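Local coordinates for tryptophan halogenase superfamily (Brevundimonas sp. BAL3, PDB 6FRL), which catalyses flavin-dependent halogenation, preferring bromination over chlorination, probably on aromatic substrates as in related tryptophan halogenases, at residues M25-L30 and I41-S46; F396-Y401 and M418-T423; L424-A429 and Q436-R441. All coordinates share one frame; numbering follows the deposited sequence.

Interaction 1: residues M25-L30 and I41-S46; sequences MTAAAL and ITVVES
Ile-41 and Val-43 on one side, Leu-30 and Ala-27 on the other, close the second half of a beta-alpha-beta unit. It is made of strand 13-17, helix 20-33 and strand 40-45, with a glycine-rich turn consistent with the Rossmann-type dinucleotide fold expected of a flavoprotein. Strand residues alternate, so Ile-41 and Val-43 aim at the helix, where beta-branched residues suit both the extended backbone and the apolar interface. The tight part lies at Ile-41. Its CG1 stands beside the backbone N (chi1 -59°) and the chain runs on extended, which carries CD1 to 3.9 Å from CB of Leu-30 and 3.8 Å from its carbonyl C. Leu-30 therefore meets the strand with the root of its side chain. Ala-27, with only a methyl, suits the place where the backbones come nearest. That approach is to Ile-41, CA of Ala-27 lying 7.2 Å from CA of Ile-41. Ile-16 of strand 13-17 and Cys-185 also touch Ala-27, Ile-41 and Val-43, in a buried, largely apolar layer. The other side of the strand is the looser one: Thr-42 turns away from the helix and is partly exposed, and past it the strand runs out to the exposed Ser-46. Glu-45 pairs there with Arg-187 and accepts a bond from Trp-24. Back in the core, the second apolar touch joins CG2 of Val-43 to CB of Ala-27 at 3.9 Å.

Interaction 2: residues F396-Y401 and M418-T423; sequences FIILHY and MPVPET
Ile-398 divides its two branches between Val-420 and Pro-421, docking helix 376-402 against the start of helix 422-434, where Pro-421 occupies the N-cap position. The branches part at CB. CG1 lies beside the backbone N (chi1 -72°) and extends outward, so that CD1 ends 3.7 Å from CD of Pro-421; CG2, anti to the backbone N, settles 3.8 Å from CG1 of Val-420. A forked, apolar residue suits this place because its two branches can each meet a different neighbour. Val-420 receives it with CG1 beside its own backbone N, while CG2 takes the crowded position between N and carbonyl carbon. Proline, lacking an amide hydrogen, is at little cost just before a helix, and its CD and CG form a rigid apolar surface. Leu-424, in the first turn of the second helix, also packs on Ile-398. Away from this interface, helix 376-402 fixes His-400 internally: ND1 donates to the carbonyl O of Phe-396 at 2.8 Å. That bond is bent (139° at the hydrogen), although the acceptor lies in the imidazole plane. NE2 is bonded to Glu-351, so both nitrogens set the rotation of the ring. The same rotation places CE1 of His-400 3.7 Å above the ring plane of Phe-396, offset toward its rim.

Interaction 3: residues L424-A429 and Q436-R441; sequences LERKIA and QFVRYR
The guanidinium of Arg-426 and the phenol of Tyr-440 meet with their planes 89° apart. On one face of the guanidinium sits OH of Tyr-440, 3.2 Å above the plane and toward the rim, with CG1 of Val-438 over the same face. In turn, NH1 of Arg-426 lies at the edge of the tyrosine ring, in its plane and 3.5 Å from CE1, while CG1 of Val-438 lies over one ring face, toward the rim. The hydroxyl's hydrogen bond goes to the carbonyl O of Thr-423. After helix 422-434 the chain doubles back as an extended loop along the helix, and Val-438 turns its methyls into the seam. Lys-427 suits this border by being long and apolar up to its end: CG packs against CB of Val-438, and NZ bonds to the carbonyl O of Val-438 at 2.9 Å, from above the carbonyl plane. The same ammonium forms a salt bridge with Glu-443 and a cation-pi contact with Trp-450. An alanine in place of Arg-426 would probably uncover the edge of Tyr-440 and deprive Glu-381 and Asp-384 of the second subunit of a weak, distant positive partner. Further along, a water donates to the carbonyl oxygens of Lys-427 and Gln-436 and accepts from N of Val-438.

How the interactions relate
Along the chain the three contacts come in series, and all lie within the tryptophan halogenase region of the protein. Interaction 1 belongs to the parallel part of the six-stranded sheet, probably the nucleotide-binding part of the fold. It stands across the chain's centre from the other two, about 35 Å from interaction 2 and about 38 Å from interaction 3 between centres. Those two are only about 11 Å apart between centres and share helix 422-434: 418-423 leads into it and gives its first two residues, and 424-429 the turns after them. They touch directly, through CD1 of Leu-399 and CD1 of Ile-428 for example. The shared helix thus links the long helix 376-402 to a loop that reaches the second subunit.

Interaction 1: residues M25-L30 and I41-S46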
loop_
_atom_site.group_PDB
_atom_site.type_symbol
_atom_site.label_atom_id
_atom_site.label_comp_id
_atom_site.label_asym_id
_atom_site.label_seq_id
_atom_site.Cartn_x
_atom_site.Cartn_y
_atom_site.Cartn_z
ATOM N N MET B 25 -14.227 -12.962 19.750
ATOM C CA MET B 25 -12.968 -12.611 19.053
ATOM C C MET B 25 -12.369 -11.328 19.646
ATOM O O MET B 25 -11.171 -11.284 19.937
ATOM C CB MET B 25 -13.133 -12.447 17.534
ATOM C CG MET B 25 -13.250 -13.770 16.778
ATOM S SD MET B 25 -13.803 -13.516 15.078
ATOM C CE MET B 25 -12.324 -12.803 14.310
ATOM N N THR B 26 -13.194 -10.295 19.821
ATOM C CA THR B 26 -12.739 -9.049 20.444
ATOM C C THR B 26 -12.133 -9.273 21.875
ATOM O O THR B 26 -11.021 -8.829 22.174
ATOM C CB THR B 26 -13.888 -8.020 20.479
ATOM O OG1 THR B 26 -14.374 -7.791 19.145
ATOM C CG2 THR B 26 -13.413 -6.707 21.053
ATOM N N ALA B 27 -12.857 -9.995 22.728
ATOM C CA ALA B 27 -12.409 -10.297 24.086
ATOM C C ALA B 27 -11.079 -11.025 24.092
ATOM O O ALA B 27 -10.155 -10.639 24.839
ATOM C CB ALA B 27 -13.455 -11.127 24.841
ATOM N N ALA B 28 -10.974 -12.065 23.269
ATOM C CA ALA B 28 -9.727 -12.856 23.244
ATOM C C ALA B 28 -8.524 -12.030 22.768
ATOM O O ALA B 28 -7.427 -12.090 23.376
ATOM C CB ALA B 28 -9.890 -14.091 22.384
ATOM N N ALA B 29 -8.743 -11.239 21.707
ATOM C CA ALA B 29 -7.695 -10.386 21.119
ATOM C C ALA B 29 -7.225 -9.325 22.116
ATOM O O ALA B 29 -6.029 -9.156 22.291
ATOM C CB ALA B 29 -8.189 -9.722 19.840
ATOM N N LEU B 30 -8.171 -8.651 22.793
ATOM C CA LEU B 30 -7.823 -7.645 23.800
ATOM C C LEU B 30 -7.203 -8.263 25.080
ATOM O O LEU B 30 -6.290 -7.669 25.680
ATOM C CB LEU B 30 -9.041 -6.768 24.135
ATOM C CG LEU B 30 -9.606 -5.940 22.982
ATOM C CD1 LEU B 30 -10.768 -5.069 23.440
ATOM C CD2 LEU B 30 -8.508 -5.084 22.335
ATOM N N ILE B 41 -11.724 -6.277 31.414
ATOM C CA ILE B 41 -12.506 -6.581 30.250
ATOM C C ILE B 41 -13.654 -7.463 30.704
ATOM O O ILE B 41 -13.460 -8.447 31.438
ATOM C CB ILE B 41 -11.663 -7.292 29.166
ATOM C CG1 ILE B 41 -10.458 -6.419 28.741
ATOM C CG2 ILE B 41 -12.532 -7.639 27.954
ATOM C CD1 ILE B 41 -9.413 -7.173 27.949
ATOM N N THR B 42 -14.846 -7.123 30.227
ATOM C CA THR B 42 -16.061 -7.853 30.531
ATOM C C THR B 42 -16.933 -7.943 29.267
ATOM O O THR B 42 -17.051 -6.976 28.514
ATOM C CB THR B 42 -16.847 -7.099 31.610
ATOM O OG1 THR B 42 -16.006 -6.842 32.732
ATOM C CG2 THR B 42 -18.065 -7.883 32.041
ATOM N N VAL B 43 -17.528 -9.113 29.053
ATOM C CA VAL B 43 -18.516 -9.360 28.011
ATOM C C VAL B 43 -19.888 -9.494 28.706
ATOM O O VAL B 43 -19.983 -10.087 29.775
ATOM C CB VAL B 43 -18.221 -10.680 27.246
ATOM C CG1 VAL B 43 -19.370 -11.059 26.305
ATOM C CG2 VAL B 43 -16.924 -10.566 26.460
ATOM N N VAL B 44 -20.922 -8.950 28.076
ATOM C CA VAL B 44 -22.302 -9.048 28.516
ATOM C C VAL B 44 -23.139 -9.666 27.391
ATOM O O VAL B 44 -23.317 -9.059 26.360
ATOM C CB VAL B 44 -22.863 -7.640 28.864
ATOM C CG1 VAL B 44 -24.310 -7.731 29.312
ATOM C CG2 VAL B 44 -22.017 -6.966 29.936
ATOM N N GLU B 45 -23.654 -10.870 27.608
ATOM C CA GLU B 45 -24.471 -11.594 26.614
ATOM C C GLU B 45 -25.585 -12.370 27.319
ATOM O O GLU B 45 -25.560 -12.492 28.546
ATOM C CB GLU B 45 -23.582 -12.564 25.798
ATOM C CG GLU B 45 -22.788 -13.594 26.617
ATOM C CD GLU B 45 -22.124 -14.688 25.767
ATOM O OE1 GLU B 45 -22.473 -14.862 24.579
ATOM O OE2 GLU B 45 -21.249 -15.424 26.281
ATOM N N SER B 46 -26.482 -12.943 26.508
ATOM C CA SER B 46 -27.542 -13.852 26.952
ATOM C C SER B 46 -27.682 -15.062 26.020
ATOM O O SER B 46 -27.661 -16.209 26.481
ATOM C CB SER B 46 -28.876 -13.094 27.037
ATOM O OG SER B 46 -29.267 -12.664 25.747
#

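Interaction 2: residues F396-Y401 and M418-T423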
loop_
_atom_site.group_PDB
_atom_site.type_symbol
_atom_site.label_atom_id
_atom_site.label_comp_id
_atom_site.label_asym_id
_atom_site.label_seq_id
_atom_site.Cartn_x
_atom_site.Cartn_y
_atom_site.Cartn_z
ATOM N N PHE B 396 -15.842 -5.288 -4.942
ATOM C CA PHE B 396 -15.482 -6.645 -5.354
ATOM C C PHE B 396 -16.712 -7.532 -5.485
ATOM O O PHE B 396 -16.824 -8.269 -6.468
ATOM C CB PHE B 396 -14.452 -7.258 -4.383
ATOM C CG PHE B 396 -13.843 -8.552 -4.852
ATOM C CD1 PHE B 396 -13.151 -8.608 -6.058
ATOM C CD2 PHE B 396 -13.898 -9.700 -4.062
ATOM C CE1 PHE B 396 -12.558 -9.811 -6.489
ATOM C CE2 PHE B 396 -13.314 -10.888 -4.485
ATOM C CZ PHE B 396 -12.644 -10.939 -5.712
ATOM N N ILE B 397 -17.639 -7.454 -4.510
ATOM C CA ILE B 397 -18.886 -8.253 -4.568
ATOM C C ILE B 397 -19.746 -7.870 -5.799
ATOM O O ILE B 397 -20.182 -8.727 -6.552
ATOM C CB ILE B 397 -19.700 -8.158 -3.246
ATOM C CG1 ILE B 397 -18.927 -8.899 -2.141
ATOM C CG2 ILE B 397 -21.091 -8.767 -3.418
ATOM C CD1 ILE B 397 -19.357 -8.586 -0.730
ATOM N N ILE B 398 -19.954 -6.575 -5.998
ATOM C CA ILE B 398 -20.687 -6.067 -7.156
ATOM C C ILE B 398 -20.186 -6.659 -8.498
ATOM O O ILE B 398 -20.997 -7.126 -9.325
ATOM C CB ILE B 398 -20.613 -4.519 -7.199
ATOM C CG1 ILE B 398 -21.493 -3.939 -6.094
ATOM C CG2 ILE B 398 -21.076 -3.990 -8.566
ATOM C CD1 ILE B 398 -21.277 -2.471 -5.836
ATOM N N LEU B 399 -18.864 -6.643 -8.693
ATOM C CA LEU B 399 -18.237 -7.141 -9.921
ATOM C C LEU B 399 -18.745 -8.508 -10.343
ATOM O O LEU B 399 -18.922 -8.738 -11.550
ATOM C CB LEU B 399 -16.691 -7.182 -9.801
ATOM C CG LEU B 399 -15.927 -7.513 -11.087
ATOM C CD1 LEU B 399 -16.130 -6.441 -12.140
ATOM C CD2 LEU B 399 -14.458 -7.720 -10.839
ATOM N N HIS B 400 -18.954 -9.405 -9.373
ATOM C CA HIS B 400 -19.382 -10.780 -9.645
ATOM C C HIS B 400 -20.755 -10.784 -10.396
ATOM O O HIS B 400 -20.988 -11.554 -11.360
ATOM C CB HIS B 400 -19.504 -11.592 -8.351
ATOM C CG HIS B 400 -18.208 -11.893 -7.640
ATOM N ND1 HIS B 400 -17.456 -10.926 -7.004
ATOM C CD2 HIS B 400 -17.590 -13.082 -7.370
ATOM C CE1 HIS B 400 -16.419 -11.494 -6.405
ATOM N NE2 HIS B 400 -16.476 -12.800 -6.612
ATOM N N TYR B 401 -21.653 -9.919 -9.955
ATOM C CA TYR B 401 -22.963 -9.791 -10.591
ATOM C C TYR B 401 -22.859 -9.059 -11.940
ATOM O O TYR B 401 -23.446 -9.478 -12.931
ATOM C CB TYR B 401 -23.934 -9.010 -9.684
ATOM C CG TYR B 401 -24.366 -9.717 -8.420
ATOM C CD1 TYR B 401 -25.301 -10.765 -8.465
ATOM C CD2 TYR B 401 -23.883 -9.326 -7.159
ATOM C CE1 TYR B 401 -25.704 -11.416 -7.303
ATOM C CE2 TYR B 401 -24.298 -9.968 -5.996
ATOM C CZ TYR B 401 -25.207 -11.006 -6.075
ATOM O OH TYR B 401 -25.665 -11.641 -4.948
ATOM N N MET B 418 -27.003 -3.028 -14.797
ATOM C CA MET B 418 -27.156 -2.116 -13.615
ATOM C C MET B 418 -25.995 -1.120 -13.529
ATOM O O MET B 418 -24.859 -1.453 -13.868
ATOM C CB MET B 418 -27.289 -2.888 -12.271
ATOM C CG MET B 418 -25.980 -3.298 -11.581
ATOM S SD MET B 418 -26.024 -4.601 -10.331
ATOM C CE MET B 418 -27.317 -3.927 -9.296
ATOM N N PRO B 419 -26.271 0.100 -13.078
ATOM C CA PRO B 419 -25.143 0.985 -12.775
ATOM C C PRO B 419 -24.331 0.515 -11.544
ATOM O O PRO B 419 -24.848 -0.208 -10.704
ATOM C CB PRO B 419 -25.795 2.358 -12.561
ATOM C CG PRO B 419 -27.207 2.079 -12.241
ATOM C CD PRO B 419 -27.569 0.703 -12.742
ATOM N N VAL B 420 -23.052 0.899 -11.494
ATOM C CA VAL B 420 -22.131 0.463 -10.465
ATOM C C VAL B 420 -21.315 1.666 -10.040
ATOM O O VAL B 420 -21.140 2.610 -10.806
ATOM C CB VAL B 420 -21.191 -0.700 -10.938
ATOM C CG1 VAL B 420 -21.977 -1.826 -11.588
ATOM C CG2 VAL B 420 -20.123 -0.239 -11.911
ATOM N N PRO B 421 -20.796 1.644 -8.811
ATOM C CA PRO B 421 -20.026 2.786 -8.383
ATOM C C PRO B 421 -18.917 3.156 -9.375
ATOM O O PRO B 421 -18.375 2.280 -10.053
ATOM C CB PRO B 421 -19.445 2.324 -7.038
ATOM C CG PRO B 421 -20.444 1.330 -6.537
ATOM C CD PRO B 421 -20.891 0.606 -7.770
ATOM N N GLU B 422 -18.615 4.453 -9.454
ATOM C CA GLU B 422 -17.506 4.995 -10.250
ATOM C C GLU B 422 -16.150 4.358 -9.934
ATOM O O GLU B 422 -15.332 4.169 -10.837
ATOM C CB GLU B 422 -17.430 6.540 -10.112
ATOM C CG GLU B 422 -16.033 7.152 -10.335
ATOM C CD GLU B 422 -16.054 8.575 -10.915
ATOM O OE1 GLU B 422 -16.917 9.399 -10.501
ATOM O OE2 GLU B 422 -15.195 8.853 -11.798
ATOM N N THR B 423 -15.891 4.061 -8.670
ATOM C CA THR B 423 -14.647 3.352 -8.274
ATOM C C THR B 423 -14.447 2.007 -9.031
ATOM O O THR B 423 -13.329 1.693 -9.457
ATOM C CB THR B 423 -14.635 3.089 -6.759
ATOM O OG1 THR B 423 -15.929 2.668 -6.362
ATOM C CG2 THR B 423 -14.294 4.353 -5.998
#

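Interaction 3: residues L424-A429 and Q436-R441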
loop_
_atom_site.group_PDB
_atom_site.type_symbol
_atom_site.label_atom_id
_atom_site.label_comp_id
_atom_site.label_asym_id
_atom_site.label_seq_id
_atom_site.Cartn_x
_atom_site.Cartn_y
_atom_site.Cartn_z
ATOM N N LEU B 424 -15.543 1.267 -9.217
ATOM C CA LEU B 424 -15.560 0.032 -9.978
ATOM C C LEU B 424 -15.545 0.238 -11.499
ATOM O O LEU B 424 -14.968 -0.599 -12.230
ATOM C CB LEU B 424 -16.778 -0.812 -9.598
ATOM C CG LEU B 424 -16.856 -2.198 -10.244
ATOM C CD1 LEU B 424 -15.599 -3.027 -9.930
ATOM C CD2 LEU B 424 -18.107 -2.899 -9.743
ATOM N N GLU B 425 -16.202 1.301 -11.976
ATOM C CA GLU B 425 -16.152 1.664 -13.408
ATOM C C GLU B 425 -14.707 1.874 -13.834
ATOM O O GLU B 425 -14.291 1.369 -14.871
ATOM C CB GLU B 425 -16.975 2.926 -13.726
ATOM C CG GLU B 425 -18.482 2.690 -13.865
ATOM C CD GLU B 425 -19.305 3.989 -14.040
ATOM O OE1 GLU B 425 -18.727 5.114 -13.989
ATOM O OE2 GLU B 425 -20.551 3.879 -14.215
ATOM N N ARG B 426 -13.957 2.597 -13.016
ATOM C CA ARG B 426 -12.558 2.888 -13.312
ATOM C C ARG B 426 -11.681 1.638 -13.348
ATOM O O ARG B 426 -10.810 1.542 -14.215
ATOM C CB ARG B 426 -11.972 3.859 -12.282
ATOM C CG ARG B 426 -12.407 5.300 -12.466
ATOM C CD ARG B 426 -11.854 6.119 -11.325
ATOM N NE ARG B 426 -10.386 5.964 -11.259
ATOM C CZ ARG B 426 -9.614 6.316 -10.229
ATOM N NH1 ARG B 426 -10.135 6.852 -9.117
ATOM N NH2 ARG B 426 -8.301 6.132 -10.322
ATOM N N LYS B 427 -11.913 0.711 -12.410
ATOM C CA LYS B 427 -11.209 -0.569 -12.385
ATOM C C LYS B 427 -11.460 -1.366 -13.647
ATOM O O LYS B 427 -10.510 -1.810 -14.285
ATOM C CB LYS B 427 -11.610 -1.430 -11.171
ATOM C CG LYS B 427 -10.790 -1.185 -9.922
ATOM C CD LYS B 427 -11.272 -2.014 -8.738
ATOM C CE LYS B 427 -10.115 -2.553 -7.910
ATOM N NZ LYS B 427 -9.619 -1.551 -6.971
ATOM N N ILE B 428 -12.745 -1.540 -13.988
ATOM C CA ILE B 428 -13.147 -2.316 -15.168
ATOM C C ILE B 428 -12.584 -1.658 -16.417
ATOM O O ILE B 428 -12.123 -2.359 -17.301
ATOM C CB ILE B 428 -14.677 -2.488 -15.257
ATOM C CG1 ILE B 428 -15.173 -3.395 -14.133
ATOM C CG2 ILE B 428 -15.110 -3.094 -16.583
ATOM C CD1 ILE B 428 -16.688 -3.439 -14.034
ATOM N N ALA B 429 -12.570 -0.323 -16.467
ATOM C CA ALA B 429 -12.068 0.410 -17.652
ATOM C C ALA B 429 -10.540 0.275 -17.850
ATOM O O ALA B 429 -10.089 0.093 -18.971
ATOM C CB ALA B 429 -12.500 1.893 -17.623
ATOM N N GLN B 436 -4.203 -3.780 -16.357
ATOM C CA GLN B 436 -3.627 -3.300 -15.111
ATOM C C GLN B 436 -4.705 -2.987 -14.071
ATOM O O GLN B 436 -5.901 -2.829 -14.395
ATOM C CB GLN B 436 -2.759 -2.054 -15.370
ATOM C CG GLN B 436 -1.398 -2.367 -15.980
ATOM C CD GLN B 436 -0.399 -2.806 -14.929
ATOM O OE1 GLN B 436 -0.782 -3.364 -13.902
ATOM N NE2 GLN B 436 0.896 -2.483 -15.143
ATOM N N PHE B 437 -4.243 -2.857 -12.823
ATOM C CA PHE B 437 -5.114 -2.846 -11.655
ATOM C C PHE B 437 -5.098 -1.480 -11.020
ATOM O O PHE B 437 -4.034 -0.960 -10.715
ATOM C CB PHE B 437 -4.639 -3.905 -10.674
ATOM C CG PHE B 437 -4.637 -5.280 -11.275
ATOM C CD1 PHE B 437 -5.821 -5.994 -11.403
ATOM C CD2 PHE B 437 -3.458 -5.835 -11.785
ATOM C CE1 PHE B 437 -5.825 -7.238 -12.000
ATOM C CE2 PHE B 437 -3.473 -7.089 -12.375
ATOM C CZ PHE B 437 -4.647 -7.793 -12.483
ATOM N N VAL B 438 -6.277 -0.884 -10.850
ATOM C CA VAL B 438 -6.391 0.352 -10.092
ATOM C C VAL B 438 -6.322 -0.064 -8.624
ATOM O O VAL B 438 -7.007 -1.007 -8.187
ATOM C CB VAL B 438 -7.725 1.096 -10.399
ATOM C CG1 VAL B 438 -7.894 2.303 -9.486
ATOM C CG2 VAL B 438 -7.787 1.489 -11.867
ATOM N N ARG B 439 -5.481 0.618 -7.871
ATOM C CA ARG B 439 -5.269 0.269 -6.477
ATOM C C ARG B 439 -5.705 1.434 -5.596
ATOM O O ARG B 439 -5.179 2.550 -5.690
ATOM C CB ARG B 439 -3.806 -0.114 -6.247
ATOM C CG ARG B 439 -3.477 -1.499 -6.822
ATOM C CD ARG B 439 -2.027 -1.948 -6.591
ATOM N NE ARG B 439 -1.524 -2.724 -7.741
ATOM C CZ ARG B 439 -0.569 -3.663 -7.709
ATOM N NH1 ARG B 439 0.049 -3.990 -6.571
ATOM N NH2 ARG B 439 -0.232 -4.293 -8.838
ATOM N N TYR B 440 -6.711 1.171 -4.779
ATOM C CA TYR B 440 -7.137 2.107 -3.764
ATOM C C TYR B 440 -6.561 1.666 -2.417
ATOM O O TYR B 440 -5.942 0.596 -2.290
ATOM C CB TYR B 440 -8.659 2.169 -3.743
ATOM C CG TYR B 440 -9.322 2.562 -5.069
ATOM C CD1 TYR B 440 -9.157 3.838 -5.620
ATOM C CD2 TYR B 440 -10.130 1.654 -5.771
ATOM C CE1 TYR B 440 -9.767 4.198 -6.827
ATOM C CE2 TYR B 440 -10.768 2.012 -6.970
ATOM C CZ TYR B 440 -10.579 3.291 -7.491
ATOM O OH TYR B 440 -11.190 3.630 -8.681
ATOM N N ARG B 441 -6.738 2.493 -1.400
ATOM C CA ARG B 441 -6.301 2.131 -0.032
ATOM C C ARG B 441 -7.342 1.163 0.533
ATOM O O ARG B 441 -8.551 1.234 0.181
ATOM C CB ARG B 441 -6.181 3.353 0.902
ATOM C CG ARG B 441 -5.360 4.520 0.367
ATOM C CD ARG B 441 -5.548 5.793 1.198
ATOM N NE ARG B 441 -6.893 6.404 1.098
ATOM C CZ ARG B 441 -7.520 7.086 2.076
ATOM N NH1 ARG B 441 -6.956 7.266 3.274
ATOM N NH2 ARG B 441 -8.737 7.589 1.864
HETATM O O HOH W 1 -8.206 -2.304 -13.069
#